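Local coordinates for protein alpha,alpha-trehalose-phosphate synthase (UDP-forming) (Burkholderia multivorans, PDB 5UOF) that is an enzyme of glycosyltransferase family 20, built on the two-domain GT-B fold of its clan, at residues F185-D190 with H222-V227; P178-V183 with T204-R209; F287-A292 with D415-A420. All coordinates share one frame; numbering follows the deposited sequence.

In the fold
Contacts 1 and 2 lie close together in the N-terminal domain, with centres about 11 Å apart. Both use helix 179-186, and they meet where Ile207 of contact 2 packs on Cys187 and Ala223 of contact 1. Contact 2 is the buried one, a tyrosine bonded to a histidine through its hydroxyl and covered on one face by a valine. Contact 1 is only partly buried and relies on an ion pair and bridging waters. Contact 3 is in the C-terminal domain, its centre about 46 Å from that of contact 1 and about 39 Å from that of contact 2. It is also partly buried, and joins two helices by alanine packing and an arginine-serine bond. Contacts 2 and 3 both touch the second subunit.

Contact 1. Residues F185-D190 with H222-V227; sequences FMCAYD and HAHGRV
Asp190 and Arg226 form a salt bridge, with Asp190 OD1 3.0 Å from Arg226 NH2. As a hydrogen bond it is weak, because the N-H points well off the oxygen, at 122°. The carboxylate and guanidinium planes are turned 56° apart. The other carboxylate oxygen, OD2, is held by Arg151 and by the backbone N of Ile159, which fixes the rotation of the acid group.

Arg226 NE donates to water 1 at 2.7 Å. This water also lies between Tyr189 O and Val227 O. Water 2 is within bonding distance of Asp190 OD1 and Val227 O, and water 3 of Asp190 O and Val227 O. The waters have too few protons for all these bonds to hold at once. They fill in between the two backbones where these do not bond directly.

The arginine chain bends at chi3 (54°) and lies along the 187-188 backbone. Arg226 CD is 3.1 Å from Cys187 O. Ala188 O sits over one face of the guanidinium, 3.4 Å from Arg226 NE at a poor angle for bonding. It accepts instead from Arg151.

Farther out, Cys187 SG meets the edge of the His224 ring, 3.9 Å from His224 CD2. Cys187 SG also packs on Ala223 CB at 4.0 Å. Ile207 CD1 packs on the sulfur too, and Phe203 of the same helix touches the cysteine side chain.

Two backbone bonds between Ala223 and Arg226 close a type I' turn. This is a two-residue beta hairpin, joining strands 221-223 and 226-232. It packs against the turn that carries helix 179-186 into strand 191-194, at the hairpin end of the Rossmann-like N-terminal sheet.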
ATOM      1  N   PHE A 185      17.553  -5.429  11.408  1.00 19.38           N
ATOM      2  CA  PHE A 185      18.163  -6.643  10.864  1.00 16.93           C
ATOM      3  C   PHE A 185      18.843  -6.371   9.531  1.00 17.15           C
ATOM      4  O   PHE A 185      19.955  -6.862   9.270  1.00 19.11           O
ATOM      5  CB  PHE A 185      17.108  -7.729  10.678  1.00 19.71           C
ATOM      6  CG  PHE A 185      16.506  -8.228  11.959  1.00 20.80           C
ATOM      7  CD1 PHE A 185      17.171  -8.090  13.168  1.00 24.65           C
ATOM      8  CD2 PHE A 185      15.278  -8.870  11.939  1.00 20.46           C
ATOM      9  CE1 PHE A 185      16.610  -8.566  14.342  1.00 27.29           C
ATOM     10  CE2 PHE A 185      14.709  -9.345  13.110  1.00 17.91           C
ATOM     11  CZ  PHE A 185      15.375  -9.194  14.309  1.00 20.31           C
ATOM     12  N   MET A 186      18.190  -5.592   8.673  1.00 16.37           N
ATOM     13  CA  MET A 186      18.743  -5.303   7.360  1.00 14.46           C
ATOM     14  C   MET A 186      20.014  -4.487   7.463  1.00 15.22           C
ATOM     15  O   MET A 186      20.892  -4.604   6.602  1.00 18.87           O
ATOM     16  CB  MET A 186      17.693  -4.585   6.517  1.00 14.08           C
ATOM     17  CG  MET A 186      16.527  -5.505   6.234  1.00 14.14           C
ATOM     18  SD  MET A 186      15.180  -4.776   5.312  1.00 18.49           S
ATOM     19  CE  MET A 186      15.963  -4.521   3.706  1.00 19.58           C
ATOM     20  N   CYS A 187      20.146  -3.680   8.507  1.00 14.73           N
ATOM     21  CA  CYS A 187      21.385  -2.939   8.707  1.00 16.28           C
ATOM     22  C   CYS A 187      22.503  -3.783   9.307  1.00 19.21           C
ATOM     23  O   CYS A 187      23.606  -3.264   9.476  1.00 20.49           O
ATOM     24  CB  CYS A 187      21.135  -1.713   9.586  1.00 16.54           C
ATOM     25  SG  CYS A 187      20.048  -0.524   8.779  1.00 18.21           S
ATOM     26  N   ALA A 188      22.259  -5.053   9.630  1.00 15.10           N
ATOM     27  CA  ALA A 188      23.350  -5.930  10.044  1.00 16.28           C
ATOM     28  C   ALA A 188      24.215  -6.380   8.872  1.00 17.75           C
ATOM     29  O   ALA A 188      25.350  -6.822   9.090  1.00 20.56           O
ATOM     30  CB  ALA A 188      22.791  -7.150  10.781  1.00 16.66           C
ATOM     31  N   TYR A 189      23.703  -6.272   7.646  1.00 16.75           N
ATOM     32  CA  TYR A 189      24.461  -6.569   6.437  1.00 22.47           C
ATOM     33  C   TYR A 189      25.412  -5.430   6.088  1.00 25.27           C
ATOM     34  O   TYR A 189      25.108  -4.254   6.297  1.00 20.56           O
ATOM     35  CB  TYR A 189      23.507  -6.815   5.256  1.00 14.50           C
ATOM     36  CG  TYR A 189      22.633  -8.028   5.459  1.00 14.35           C
ATOM     37  CD1 TYR A 189      23.112  -9.300   5.158  1.00 17.81           C
ATOM     38  CD2 TYR A 189      21.332  -7.909   5.971  1.00 16.73           C
ATOM     39  CE1 TYR A 189      22.332 -10.429   5.352  1.00 16.67           C
ATOM     40  CE2 TYR A 189      20.545  -9.036   6.182  1.00 18.61           C
ATOM     41  CZ  TYR A 189      21.057 -10.295   5.879  1.00 19.73           C
ATOM     42  OH  TYR A 189      20.302 -11.429   6.087  1.00 16.99           O
ATOM     43  N   ASP A 190      26.583  -5.791   5.544  1.00 17.50           N
ATOM     44  CA  ASP A 190      27.463  -4.776   4.975  1.00 17.35           C
ATOM     45  C   ASP A 190      26.961  -4.289   3.628  1.00 19.20           C
ATOM     46  O   ASP A 190      27.229  -3.144   3.248  1.00 21.73           O
ATOM     47  CB  ASP A 190      28.878  -5.324   4.824  1.00 18.42           C
ATOM     48  CG  ASP A 190      29.422  -5.822   6.124  1.00 21.84           C
ATOM     49  OD1 ASP A 190      29.679  -4.979   7.009  1.00 24.47           O
ATOM     50  OD2 ASP A 190      29.532  -7.053   6.275  1.00 25.60           O
ATOM     51  N   HIS A 222      24.544   5.161   7.149  1.00 22.14           N
ATOM     52  CA  HIS A 222      25.064   5.009   8.503  1.00 25.92           C
ATOM     53  C   HIS A 222      23.874   4.866   9.440  1.00 25.87           C
ATOM     54  O   HIS A 222      23.143   5.834   9.670  1.00 23.92           O
ATOM     55  CB  HIS A 222      25.935   6.199   8.883  1.00 32.75           C
ATOM     56  CG  HIS A 222      27.111   6.384   7.981  1.00 37.04           C
ATOM     57  ND1 HIS A 222      28.400   6.087   8.367  1.00 40.85           N
ATOM     58  CD2 HIS A 222      27.191   6.811   6.698  1.00 38.71           C
ATOM     59  CE1 HIS A 222      29.225   6.334   7.365  1.00 40.98           C
ATOM     60  NE2 HIS A 222      28.517   6.774   6.340  1.00 40.32           N
ATOM     61  N   ALA A 223      23.679   3.662   9.971  1.00 20.35           N
ATOM     62  CA  ALA A 223      22.489   3.376  10.757  1.00 22.96           C
ATOM     63  C   ALA A 223      22.753   2.175  11.648  1.00 24.24           C
ATOM     64  O   ALA A 223      23.470   1.244  11.263  1.00 22.59           O
ATOM     65  CB  ALA A 223      21.269   3.115   9.858  1.00 22.75           C
ATOM     66  N   HIS A 224      22.142   2.204  12.836  1.00 23.42           N
ATOM     67  CA  HIS A 224      22.268   1.133  13.824  1.00 25.84           C
ATOM     68  C   HIS A 224      23.734   0.790  14.081  1.00 28.98           C
ATOM     69  O   HIS A 224      24.116  -0.378  14.185  1.00 29.83           O
ATOM     70  CB  HIS A 224      21.480  -0.105  13.393  1.00 24.67           C
ATOM     71  CG  HIS A 224      19.994   0.079  13.436  1.00 23.14           C
ATOM     72  ND1 HIS A 224      19.278   0.087  14.616  1.00 28.11           N
ATOM     73  CD2 HIS A 224      19.090   0.269  12.446  1.00 23.76           C
ATOM     74  CE1 HIS A 224      17.998   0.268  14.348  1.00 26.15           C
ATOM     75  NE2 HIS A 224      17.855   0.381  13.040  1.00 24.62           N
ATOM     76  N   GLY A 225      24.562   1.830  14.175  1.00 31.74           N
ATOM     77  CA  GLY A 225      25.977   1.684  14.445  1.00 32.83           C
ATOM     78  C   GLY A 225      26.785   1.014  13.360  1.00 35.53           C
ATOM     79  O   GLY A 225      27.922   0.613  13.618  1.00 37.15           O
ATOM     80  N   ARG A 226      26.247   0.878  12.153  1.00 27.12           N
ATOM     81  CA  ARG A 226      26.942   0.203  11.071  1.00 26.65           C
ATOM     82  C   ARG A 226      26.938   1.080   9.825  1.00 29.76           C
ATOM     83  O   ARG A 226      26.177   2.044   9.717  1.00 30.73           O
ATOM     84  CB  ARG A 226      26.307  -1.162  10.778  1.00 28.64           C
ATOM     85  CG  ARG A 226      26.271  -2.086  12.006  1.00 35.43           C
ATOM     86  CD  ARG A 226      25.845  -3.499  11.634  1.00 40.37           C
ATOM     87  NE  ARG A 226      26.677  -4.048  10.567  1.00 43.22           N
ATOM     88  CZ  ARG A 226      27.778  -4.762  10.777  1.00 43.08           C
ATOM     89  NH1 ARG A 226      28.183  -5.016  12.015  1.00 47.22           N
ATOM     90  NH2 ARG A 226      28.478  -5.221   9.753  1.00 44.61           N
ATOM     91  N   VAL A 227      27.828   0.754   8.895  1.00 25.29           N
ATOM     92  CA  VAL A 227      27.883   1.402   7.592  1.00 25.90           C
ATOM     93  C   VAL A 227      27.390   0.389   6.569  1.00 25.82           C
ATOM     94  O   VAL A 227      27.942  -0.710   6.457  1.00 28.72           O
ATOM     95  CB  VAL A 227      29.301   1.892   7.259  1.00 29.12           C
ATOM     96  CG1 VAL A 227      29.282   2.731   5.988  1.00 35.06           C
ATOM     97  CG2 VAL A 227      29.860   2.701   8.411  1.00 29.04           C
TER
HETATM   98  O   HOH W   1      26.909  -3.008   8.120  1.00 30.10           O
HETATM   99  O   HOH W   2      30.101  -2.501   6.893  1.00 27.25           O
HETATM  100  O   HOH W   3      29.442  -1.571   3.944  1.00 31.75           O

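Contact 2. Residues P178-V183 with T204-R209; sequences PHDELV and TDYIER
Tyr206 reaches across from helix 197-209 and sets its hydroxyl in the plane of the His179 ring, at the ring edge. His179 ND1 and Tyr206 OH are 2.6 Å apart in a short hydrogen bond, and either group could be the donor. The rings touch at their edges, their planes 74° apart, without stacking. His179 chi1 (54°) brings the ring toward the tyrosine, and its chi2 rotation presents ND1. Water 4 adds a second link, 2.8 Å from Asp180 OD1 and 3.1 Å from Tyr206 OH.

The two helices lie before and after strand 191-194 in the alpha/beta fold of the N-terminal domain. The axes of segments 179-183 and 204-209 come no closer than 11.6 Å, at a crossing angle of -105°, and the tyrosine ring spans that gap.

Val183 lies over one face of that ring. Val183 CG2 is 3.8 Å from the Tyr206 ring centroid, near the normal, a CH-pi contact. The other branch, Val183 CG1, presses on Ile207 CD1 at 3.5 Å, tighter than usual for two carbons. Leu173 of helix 170-173 packs on His179, Val183 and Tyr206. On the same helix as Tyr206, Asp205 takes a salt bridge from Arg209 of the second subunit.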
ATOM      1  N   PRO A 178       6.487  -5.481  13.313  1.00 12.22           N
ATOM      2  CA  PRO A 178       7.905  -5.334  13.707  1.00 12.09           C
ATOM      3  C   PRO A 178       8.810  -4.686  12.652  1.00 13.54           C
ATOM      4  O   PRO A 178      10.002  -5.003  12.564  1.00 16.87           O
ATOM      5  CB  PRO A 178       8.332  -6.781  13.990  1.00 14.58           C
ATOM      6  CG  PRO A 178       7.519  -7.585  13.014  1.00 11.91           C
ATOM      7  CD  PRO A 178       6.169  -6.888  12.982  1.00 14.94           C
ATOM      8  N   HIS A 179       8.277  -3.715  11.903  1.00 11.36           N
ATOM      9  CA  HIS A 179       9.036  -3.103  10.808  1.00 13.14           C
ATOM     10  C   HIS A 179      10.349  -2.494  11.291  1.00 12.64           C
ATOM     11  O   HIS A 179      11.374  -2.610  10.613  1.00 16.06           O
ATOM     12  CB  HIS A 179       8.182  -2.039  10.112  1.00 10.85           C
ATOM     13  CG  HIS A 179       7.624  -1.002  11.037  1.00 11.36           C
ATOM     14  ND1 HIS A 179       8.294   0.162  11.351  1.00 13.29           N
ATOM     15  CD2 HIS A 179       6.444  -0.948  11.697  1.00 12.66           C
ATOM     16  CE1 HIS A 179       7.554   0.883  12.175  1.00 14.96           C
ATOM     17  NE2 HIS A 179       6.422   0.237  12.393  1.00 14.56           N
ATOM     18  N   ASP A 180      10.339  -1.825  12.449  1.00 12.13           N
ATOM     19  CA  ASP A 180      11.575  -1.221  12.943  1.00 17.88           C
ATOM     20  C   ASP A 180      12.648  -2.275  13.189  1.00 16.89           C
ATOM     21  O   ASP A 180      13.819  -2.074  12.843  1.00 16.27           O
ATOM     22  CB  ASP A 180      11.321  -0.424  14.224  1.00 17.16           C
ATOM     23  CG  ASP A 180      12.607   0.155  14.813  1.00 24.36           C
ATOM     24  OD1 ASP A 180      13.109   1.164  14.271  1.00 23.66           O
ATOM     25  OD2 ASP A 180      13.128  -0.407  15.806  1.00 25.15           O
ATOM     26  N   GLU A 181      12.269  -3.411  13.777  1.00 17.21           N
ATOM     27  CA  GLU A 181      13.249  -4.463  14.037  1.00 17.45           C
ATOM     28  C   GLU A 181      13.735  -5.104  12.741  1.00 20.70           C
ATOM     29  O   GLU A 181      14.914  -5.470  12.628  1.00 20.02           O
ATOM     30  CB  GLU A 181      12.645  -5.510  14.968  1.00 20.67           C
ATOM     31  CG  GLU A 181      13.643  -6.551  15.454  1.00 25.28           C
ATOM     32  CD  GLU A 181      13.099  -7.395  16.587  1.00 28.42           C
ATOM     33  OE1 GLU A 181      13.826  -7.597  17.585  1.00 33.36           O
ATOM     34  OE2 GLU A 181      11.949  -7.860  16.479  1.00 20.37           O
ATOM     35  N   LEU A 182      12.842  -5.265  11.757  1.00 15.49           N
ATOM     36  CA  LEU A 182      13.267  -5.810  10.470  1.00 15.20           C
ATOM     37  C   LEU A 182      14.307  -4.915   9.819  1.00 17.56           C
ATOM     38  O   LEU A 182      15.292  -5.405   9.247  1.00 14.66           O
ATOM     39  CB  LEU A 182      12.074  -5.990   9.540  1.00 19.00           C
ATOM     40  CG  LEU A 182      11.055  -7.039   9.987  1.00 26.20           C
ATOM     41  CD1 LEU A 182       9.912  -7.077   9.025  1.00 26.01           C
ATOM     42  CD2 LEU A 182      11.699  -8.409  10.090  1.00 20.34           C
ATOM     43  N   VAL A 183      14.102  -3.597   9.880  1.00 16.47           N
ATOM     44  CA  VAL A 183      15.064  -2.690   9.267  1.00 18.56           C
ATOM     45  C   VAL A 183      16.387  -2.723  10.030  1.00 16.18           C
ATOM     46  O   VAL A 183      17.465  -2.677   9.422  1.00 15.61           O
ATOM     47  CB  VAL A 183      14.466  -1.275   9.165  1.00 15.31           C
ATOM     48  CG1 VAL A 183      15.544  -0.264   8.843  1.00 16.06           C
ATOM     49  CG2 VAL A 183      13.361  -1.242   8.092  1.00 14.07           C
ATOM     50  N   THR A 204      15.932   3.451   1.849  1.00 13.37           N
ATOM     51  CA  THR A 204      16.617   4.681   2.232  1.00 13.47           C
ATOM     52  C   THR A 204      15.646   5.679   2.854  1.00 17.98           C
ATOM     53  O   THR A 204      15.968   6.326   3.858  1.00 16.58           O
ATOM     54  CB  THR A 204      17.310   5.285   1.006  1.00 17.08           C
ATOM     55  OG1 THR A 204      18.261   4.341   0.498  1.00 20.17           O
ATOM     56  CG2 THR A 204      18.046   6.551   1.377  1.00 20.05           C
ATOM     57  N   ASP A 205      14.451   5.805   2.271  1.00 14.77           N
ATOM     58  CA  ASP A 205      13.430   6.689   2.827  1.00 14.20           C
ATOM     59  C   ASP A 205      13.102   6.318   4.266  1.00 14.19           C
ATOM     60  O   ASP A 205      12.960   7.196   5.120  1.00 16.03           O
ATOM     61  CB  ASP A 205      12.156   6.633   1.986  1.00 14.61           C
ATOM     62  CG  ASP A 205      12.248   7.462   0.713  1.00 19.88           C
ATOM     63  OD1 ASP A 205      13.217   8.231   0.552  1.00 17.63           O
ATOM     64  OD2 ASP A 205      11.330   7.339  -0.128  1.00 17.63           O
ATOM     65  N   TYR A 206      12.945   5.023   4.542  1.00 14.36           N
ATOM     66  CA  TYR A 206      12.656   4.600   5.908  1.00 13.53           C
ATOM     67  C   TYR A 206      13.752   5.065   6.854  1.00 15.27           C
ATOM     68  O   TYR A 206      13.476   5.659   7.904  1.00 15.87           O
ATOM     69  CB  TYR A 206      12.496   3.075   5.974  1.00 13.55           C
ATOM     70  CG  TYR A 206      12.011   2.568   7.329  1.00 13.53           C
ATOM     71  CD1 TYR A 206      12.895   2.389   8.391  1.00 16.60           C
ATOM     72  CD2 TYR A 206      10.672   2.248   7.537  1.00 13.38           C
ATOM     73  CE1 TYR A 206      12.450   1.923   9.618  1.00 18.85           C
ATOM     74  CE2 TYR A 206      10.223   1.788   8.768  1.00 13.81           C
ATOM     75  CZ  TYR A 206      11.119   1.628   9.802  1.00 14.38           C
ATOM     76  OH  TYR A 206      10.683   1.173  11.025  1.00 14.89           O
ATOM     77  N   ILE A 207      15.011   4.813   6.482  1.00 14.60           N
ATOM     78  CA  ILE A 207      16.144   5.140   7.352  1.00 15.03           C
ATOM     79  C   ILE A 207      16.225   6.646   7.583  1.00 20.13           C
ATOM     80  O   ILE A 207      16.354   7.113   8.722  1.00 19.09           O
ATOM     81  CB  ILE A 207      17.451   4.605   6.735  1.00 17.67           C
ATOM     82  CG1 ILE A 207      17.427   3.078   6.635  1.00 22.15           C
ATOM     83  CG2 ILE A 207      18.662   5.114   7.516  1.00 21.89           C
ATOM     84  CD1 ILE A 207      17.589   2.393   7.943  1.00 28.27           C
ATOM     85  N   GLU A 208      16.155   7.427   6.501  1.00 15.41           N
ATOM     86  CA  GLU A 208      16.387   8.868   6.604  1.00 16.61           C
ATOM     87  C   GLU A 208      15.209   9.583   7.253  1.00 20.54           C
ATOM     88  O   GLU A 208      15.382  10.353   8.205  1.00 22.22           O
ATOM     89  CB  GLU A 208      16.662   9.452   5.214  1.00 20.15           C
ATOM     90  CG  GLU A 208      18.012   9.043   4.663  1.00 23.75           C
ATOM     91  CD  GLU A 208      18.263   9.593   3.272  1.00 32.81           C
ATOM     92  OE1 GLU A 208      17.305   9.674   2.474  1.00 30.29           O
ATOM     93  OE2 GLU A 208      19.421   9.948   2.984  1.00 39.46           O
ATOM     94  N   ARG A 209      13.999   9.337   6.754  1.00 20.06           N
ATOM     95  CA  ARG A 209      12.857  10.123   7.198  1.00 20.98           C
ATOM     96  C   ARG A 209      12.392   9.747   8.592  1.00 22.37           C
ATOM     97  O   ARG A 209      11.735  10.555   9.252  1.00 20.93           O
ATOM     98  CB  ARG A 209      11.718   9.982   6.192  1.00 17.69           C
ATOM     99  CG  ARG A 209      12.118  10.564   4.853  1.00 16.30           C
ATOM    100  CD  ARG A 209      11.072  10.371   3.802  1.00 17.68           C
ATOM    101  NE  ARG A 209      11.361  11.217   2.649  1.00 18.63           N
ATOM    102  CZ  ARG A 209      10.562  11.312   1.597  1.00 15.79           C
ATOM    103  NH1 ARG A 209       9.440  10.615   1.572  1.00 14.84           N
ATOM    104  NH2 ARG A 209      10.879  12.119   0.587  1.00 21.72           N
TER
HETATM  105  O   HOH W   4      11.383   3.146  13.327  1.00 35.16           O

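Contact 3. Residues F287-A292 with D415-A420; sequences FERMLA and DLSQMA
Arg289 extends toward Ser417 with CG anti to the backbone N (chi1 -174°), then bends at chi3 (-65°). The bend brings NH1 to Ser417 OG, whose own first torsion sets it beside its backbone N. Arg289 NH1 donates to Ser417 OG at 2.8 Å, and the oxygen lies slightly out of the guanidinium plane. Leu416 CB sits over one face of the guanidinium, 3.7 Å from Arg289 NH1. The flat group therefore has a polar partner near its edge and an apolar one on a face.

Nearer the backbones, Ala420 fits against helix 280-293. Ala420 CB is 3.6 Å from Met290 N. Ala420 CB also lies 3.9 Å from Arg289 CB. The axes of segments 287-292 and 416-420 approach to 8.2 Å at a crossing angle of -65°, consistent with so small a side chain at the crossing.

Asp415 is the N-cap of the second helix. Asp415 OD1 accepts from Gln418 N at 3.1 Å, while OD2 bonds a bound serine. Arg109 of the second subunit packs on Ser417 and Gln418.

Helix 280-293 is the crossover helix of a beta-alpha-beta unit between parallel strands 266-271 and 301-306. Helix 416-428 follows the edge strand 409-411, so the contact joins two helices flanking the Rossmann-like sheet of the C-terminal GT-B domain.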
ATOM      1  N   PHE A 287      -8.507  -9.729 -21.463  1.00 10.71           N
ATOM      2  CA  PHE A 287      -8.595 -10.453 -22.728  1.00 11.70           C
ATOM      3  C   PHE A 287     -10.047 -10.563 -23.177  1.00 15.77           C
ATOM      4  O   PHE A 287     -10.361 -10.384 -24.361  1.00 12.81           O
ATOM      5  CB  PHE A 287      -7.962 -11.837 -22.566  1.00 10.66           C
ATOM      6  CG  PHE A 287      -7.901 -12.639 -23.838  1.00 12.02           C
ATOM      7  CD1 PHE A 287      -7.072 -12.253 -24.877  1.00 15.49           C
ATOM      8  CD2 PHE A 287      -8.663 -13.792 -23.984  1.00 12.76           C
ATOM      9  CE1 PHE A 287      -7.016 -13.003 -26.057  1.00 16.70           C
ATOM     10  CE2 PHE A 287      -8.598 -14.545 -25.150  1.00 13.62           C
ATOM     11  CZ  PHE A 287      -7.787 -14.146 -26.186  1.00 13.62           C
ATOM     12  N   GLU A 288     -10.945 -10.853 -22.234  1.00 13.13           N
ATOM     13  CA  GLU A 288     -12.372 -10.869 -22.529  1.00 11.85           C
ATOM     14  C   GLU A 288     -12.830  -9.526 -23.082  1.00 13.02           C
ATOM     15  O   GLU A 288     -13.539  -9.467 -24.089  1.00 13.32           O
ATOM     16  CB  GLU A 288     -13.149 -11.205 -21.257  1.00 13.64           C
ATOM     17  CG  GLU A 288     -14.658 -11.131 -21.415  1.00 17.41           C
ATOM     18  CD  GLU A 288     -15.388 -11.152 -20.080  1.00 22.40           C
ATOM     19  OE1 GLU A 288     -14.724 -11.036 -19.019  1.00 18.84           O
ATOM     20  OE2 GLU A 288     -16.631 -11.286 -20.101  1.00 27.47           O
ATOM     21  N   ARG A 289     -12.417  -8.437 -22.428  1.00 12.26           N
ATOM     22  CA  ARG A 289     -12.810  -7.099 -22.852  1.00 16.04           C
ATOM     23  C   ARG A 289     -12.289  -6.802 -24.249  1.00 15.43           C
ATOM     24  O   ARG A 289     -12.990  -6.203 -25.064  1.00 15.66           O
ATOM     25  CB  ARG A 289     -12.293  -6.067 -21.848  1.00 16.86           C
ATOM     26  CG  ARG A 289     -12.752  -4.651 -22.105  1.00 26.16           C
ATOM     27  CD  ARG A 289     -12.554  -3.768 -20.862  1.00 29.70           C
ATOM     28  NE  ARG A 289     -13.392  -4.183 -19.736  1.00 32.60           N
ATOM     29  CZ  ARG A 289     -13.556  -3.472 -18.620  1.00 30.63           C
ATOM     30  NH1 ARG A 289     -12.936  -2.309 -18.469  1.00 21.46           N
ATOM     31  NH2 ARG A 289     -14.338  -3.921 -17.650  1.00 29.84           N
ATOM     32  N   MET A 290     -11.064  -7.232 -24.558  1.00 12.49           N
ATOM     33  CA  MET A 290     -10.558  -7.017 -25.907  0.53 12.70           C
ATOM     34  C   MET A 290     -11.419  -7.740 -26.938  1.00 14.09           C
ATOM     35  O   MET A 290     -11.747  -7.178 -27.986  1.00 13.50           O
ATOM     36  CB  MET A 290      -9.103  -7.471 -26.000  0.53 13.15           C
ATOM     37  CG  MET A 290      -8.412  -6.956 -27.248  0.53 15.14           C
ATOM     38  SD  MET A 290      -7.224  -8.155 -27.850  0.53 15.63           S
ATOM     39  CE  MET A 290      -8.317  -9.444 -28.451  0.53 11.17           C
ATOM     40  N   LEU A 291     -11.803  -8.988 -26.654  1.00 14.96           N
ATOM     41  CA  LEU A 291     -12.620  -9.740 -27.601  1.00 14.58           C
ATOM     42  C   LEU A 291     -13.993  -9.113 -27.781  1.00 16.99           C
ATOM     43  O   LEU A 291     -14.579  -9.200 -28.869  1.00 18.27           O
ATOM     44  CB  LEU A 291     -12.770 -11.187 -27.137  1.00 14.23           C
ATOM     45  CG  LEU A 291     -11.495 -12.027 -27.116  1.00 15.17           C
ATOM     46  CD1 LEU A 291     -11.826 -13.377 -26.511  1.00 17.93           C
ATOM     47  CD2 LEU A 291     -10.922 -12.184 -28.533  1.00 11.77           C
ATOM     48  N   ALA A 292     -14.532  -8.502 -26.722  1.00 14.56           N
ATOM     49  CA  ALA A 292     -15.809  -7.799 -26.832  1.00 14.60           C
ATOM     50  C   ALA A 292     -15.657  -6.502 -27.619  1.00 20.76           C
ATOM     51  O   ALA A 292     -16.525  -6.157 -28.431  1.00 20.71           O
ATOM     52  CB  ALA A 292     -16.360  -7.515 -25.435  1.00 14.75           C
ATOM     53  N   ASP A 415      -6.345  -1.122 -14.677  1.00 16.19           N
ATOM     54  CA  ASP A 415      -7.112  -0.468 -15.727  1.00 13.63           C
ATOM     55  C   ASP A 415      -7.357  -1.528 -16.799  1.00 13.94           C
ATOM     56  O   ASP A 415      -6.566  -1.668 -17.732  1.00 14.21           O
ATOM     57  CB  ASP A 415      -6.340   0.733 -16.241  1.00 15.83           C
ATOM     58  CG  ASP A 415      -7.120   1.561 -17.238  1.00 15.68           C
ATOM     59  OD1 ASP A 415      -8.176   1.103 -17.735  1.00 19.43           O
ATOM     60  OD2 ASP A 415      -6.665   2.688 -17.525  1.00 19.11           O
ATOM     61  N   LEU A 416      -8.450  -2.284 -16.660  1.00 11.97           N
ATOM     62  CA  LEU A 416      -8.701  -3.393 -17.580  1.00 11.09           C
ATOM     63  C   LEU A 416      -8.828  -2.910 -19.014  1.00 15.05           C
ATOM     64  O   LEU A 416      -8.385  -3.592 -19.947  1.00 13.60           O
ATOM     65  CB  LEU A 416      -9.960  -4.161 -17.178  1.00 12.94           C
ATOM     66  CG  LEU A 416      -9.972  -4.753 -15.767  1.00 18.80           C
ATOM     67  CD1 LEU A 416     -11.282  -5.487 -15.519  1.00 25.19           C
ATOM     68  CD2 LEU A 416      -8.789  -5.677 -15.593  1.00 23.83           C
ATOM     69  N   SER A 417      -9.442  -1.744 -19.216  1.00 13.61           N
ATOM     70  CA  SER A 417      -9.585  -1.240 -20.576  1.00 12.19           C
ATOM     71  C   SER A 417      -8.234  -0.880 -21.180  1.00 13.58           C
ATOM     72  O   SER A 417      -8.006  -1.116 -22.371  1.00 13.77           O
ATOM     73  CB  SER A 417     -10.524  -0.045 -20.603  1.00 15.11           C
ATOM     74  OG  SER A 417     -11.844  -0.481 -20.344  1.00 18.56           O
ATOM     75  N   GLN A 418      -7.320  -0.310 -20.388  1.00 13.91           N
ATOM     76  CA  GLN A 418      -5.988  -0.061 -20.935  1.00 14.87           C
ATOM     77  C   GLN A 418      -5.313  -1.371 -21.315  1.00 12.35           C
ATOM     78  O   GLN A 418      -4.667  -1.463 -22.365  1.00 13.25           O
ATOM     79  CB  GLN A 418      -5.108   0.721 -19.955  1.00 14.59           C
ATOM     80  CG  GLN A 418      -3.695   0.944 -20.527  1.00 19.37           C
ATOM     81  CD  GLN A 418      -2.690   1.482 -19.523  1.00 20.35           C
ATOM     82  OE1 GLN A 418      -2.788   1.226 -18.331  1.00 17.83           O
ATOM     83  NE2 GLN A 418      -1.712   2.237 -20.014  1.00 26.98           N
ATOM     84  N   MET A 419      -5.453  -2.401 -20.475  1.00 10.67           N
ATOM     85  CA  MET A 419      -4.857  -3.694 -20.809  1.00  8.75           C
ATOM     86  C   MET A 419      -5.470  -4.276 -22.070  1.00 11.32           C
ATOM     87  O   MET A 419      -4.745  -4.794 -22.933  1.00 13.19           O
ATOM     88  CB  MET A 419      -5.007  -4.669 -19.644  1.00 12.46           C
ATOM     89  CG  MET A 419      -4.157  -4.266 -18.455  1.00 14.58           C
ATOM     90  SD  MET A 419      -3.313  -5.706 -17.726  1.00 15.46           S
ATOM     91  CE  MET A 419      -4.697  -6.564 -16.987  1.00 14.07           C
ATOM     92  N   ALA A 420      -6.794  -4.205 -22.197  1.00 10.97           N
ATOM     93  CA  ALA A 420      -7.440  -4.688 -23.416  1.00 12.84           C
ATOM     94  C   ALA A 420      -6.942  -3.937 -24.647  1.00 11.60           C
ATOM     95  O   ALA A 420      -6.665  -4.552 -25.688  1.00 12.87           O
ATOM     96  CB  ALA A 420      -8.958  -4.567 -23.296  1.00  9.94           C
TER